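Protein Bug27 (Bordetella pertussis, PDB 2QPQ) probably binds a small solute in the periplasm for uptake, as a Venus-flytrap receptor of the tripartite tricarboxylate transporter family. Local coordinates at residues 101-106 with 201-206. Numbering follows the deposited sequence.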
# COMPACT_ATOMS: atom_id res chain seq x y z
N TYR A 101 -2.74 -7.59 2.29
CA TYR A 101 -1.53 -7.13 1.62
C TYR A 101 -1.83 -7.05 0.13
O TYR A 101 -2.72 -7.75 -0.37
CB TYR A 101 -0.40 -8.13 1.82
CG TYR A 101 0.17 -8.17 3.21
CD1 TYR A 101 1.19 -7.29 3.60
CD2 TYR A 101 -0.26 -9.13 4.14
CE1 TYR A 101 1.74 -7.35 4.88
CE2 TYR A 101 0.28 -9.21 5.42
CZ TYR A 101 1.28 -8.31 5.78
OH TYR A 101 1.80 -8.39 7.05
N VAL A 102 -1.10 -6.20 -0.57
CA VAL A 102 -1.04 -6.33 -2.03
C VAL A 102 0.39 -6.06 -2.47
O VAL A 102 0.96 -4.99 -2.17
CB VAL A 102 -2.10 -5.48 -2.81
CG1 VAL A 102 -1.70 -3.99 -2.88
CG2 VAL A 102 -2.26 -6.01 -4.25
N PRO A 103 0.96 -6.99 -3.24
CA PRO A 103 2.27 -6.64 -3.77
C PRO A 103 2.18 -5.55 -4.85
O PRO A 103 1.11 -5.34 -5.46
CB PRO A 103 2.78 -7.97 -4.34
CG PRO A 103 1.52 -8.71 -4.73
CD PRO A 103 0.50 -8.33 -3.71
N SER A 104 3.28 -4.85 -5.08
CA SER A 104 3.44 -4.10 -6.33
C SER A 104 3.98 -4.97 -7.45
O SER A 104 4.53 -6.06 -7.22
CB SER A 104 4.32 -2.85 -6.14
OG SER A 104 3.72 -2.00 -5.15
N VAL A 105 3.80 -4.50 -8.68
CA VAL A 105 4.28 -5.22 -9.83
C VAL A 105 4.95 -4.27 -10.80
O VAL A 105 4.48 -3.15 -11.01
CB VAL A 105 3.12 -6.00 -10.48
CG1 VAL A 105 2.01 -5.02 -10.91
CG2 VAL A 105 3.63 -6.91 -11.61
N PHE A 106 6.11 -4.70 -11.31
CA PHE A 106 6.77 -4.00 -12.40
C PHE A 106 6.13 -4.46 -13.71
O PHE A 106 6.25 -5.62 -14.06
CB PHE A 106 8.27 -4.33 -12.40
CG PHE A 106 9.03 -3.67 -11.29
CD1 PHE A 106 8.81 -4.04 -9.97
CD2 PHE A 106 9.97 -2.67 -11.56
CE1 PHE A 106 9.51 -3.45 -8.92
CE2 PHE A 106 10.70 -2.09 -10.53
CZ PHE A 106 10.47 -2.47 -9.20
N VAL A 201 7.03 -9.22 -9.10
CA VAL A 201 6.25 -8.76 -7.96
C VAL A 201 7.18 -8.43 -6.80
O VAL A 201 8.24 -9.05 -6.67
CB VAL A 201 5.15 -9.76 -7.53
CG1 VAL A 201 4.20 -10.02 -8.70
CG2 VAL A 201 5.73 -11.09 -7.03
N THR A 202 6.79 -7.47 -5.96
CA THR A 202 7.66 -6.97 -4.89
C THR A 202 7.51 -7.72 -3.56
O THR A 202 8.22 -7.41 -2.62
CB THR A 202 7.40 -5.48 -4.57
OG1 THR A 202 6.06 -5.34 -4.08
CG2 THR A 202 7.60 -4.63 -5.82
N SER A 203 6.58 -8.67 -3.47
CA SER A 203 6.47 -9.47 -2.26
C SER A 203 7.60 -10.51 -2.17
O SER A 203 8.36 -10.73 -3.11
CB SER A 203 5.12 -10.16 -2.18
OG SER A 203 4.83 -10.77 -3.41
N LYS A 204 7.69 -11.12 -0.99
CA LYS A 204 8.67 -12.15 -0.65
C LYS A 204 8.41 -13.43 -1.41
O LYS A 204 9.34 -14.15 -1.80
CB LYS A 204 8.54 -12.39 0.86
CG LYS A 204 9.75 -12.86 1.63
CD LYS A 204 9.40 -12.86 3.12
CE LYS A 204 7.89 -13.10 3.34
NZ LYS A 204 7.45 -12.80 4.75
N GLU A 205 7.12 -13.74 -1.63
CA GLU A 205 6.73 -14.87 -2.46
C GLU A 205 5.78 -14.37 -3.55
O GLU A 205 5.17 -13.32 -3.37
CB GLU A 205 6.08 -15.99 -1.62
CG GLU A 205 6.98 -16.60 -0.48
CD GLU A 205 8.34 -17.19 -0.96
OE1 GLU A 205 8.37 -17.91 -2.00
OE2 GLU A 205 9.38 -16.93 -0.28
N ARG A 206 5.67 -15.09 -4.68
CA ARG A 206 4.63 -14.83 -5.71
C ARG A 206 3.30 -14.89 -4.90
O ARG A 206 3.31 -15.61 -3.92
CB ARG A 206 4.79 -15.89 -6.81
CG ARG A 206 6.15 -16.63 -6.72
CD ARG A 206 7.20 -16.50 -7.85
NE ARG A 206 6.87 -17.28 -9.03
CZ ARG A 206 7.69 -17.80 -9.95
NH1 ARG A 206 9.01 -17.74 -9.90
NH2 ARG A 206 7.15 -18.43 -10.97
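The hydroxyl of T202 is held by two bonds: it accepts a hydrogen bond from S104 N (N to OG1 3.0 Å) and is also bonded to the backbone oxygen of L226. The contact belongs to the mixed sheet of a Venus-flytrap binding protein, where the long strand 93-109 pairs antiparallel with strand 196-201 just as the latter runs out into a loop. V105 and V201 form the last pair, non-hydrogen-bonded, with their CA atoms 4.5 Å apart. One residue further on, T202 N donates to S104 O (2.9 Å, 148° at the hydrogen). V201 CA adds a CH···O contact to S104 O at 3.3 Å.

Beyond this point T202 leaves the extended course, and its side chain carries on the pairing in place of main chain. With chi1 at 63°, OG1 sits between the backbone N and the carbonyl carbon, where it meets S104 N, while CG2 swings beside the backbone N. Threonine thus offers an acceptor and a methyl at once: CG2 packs on S104 CB and reaches CE1 at the edge of the F106 ring, near its plane. The short side chain of S104 lets the T202 methyl lie against its CB, while its hydroxyl is bonded to the side-chain amide of Q142.

V105 and V201 put branched, apolar side chains on one face of the sheet, suited to this buried site. P103, without an N-H to offer, presents its ring to S203, whose OG lies 3.6 Å from P103 CB. S203 OG donates within its own loop to E205 O, two residues on, at 2.6 Å.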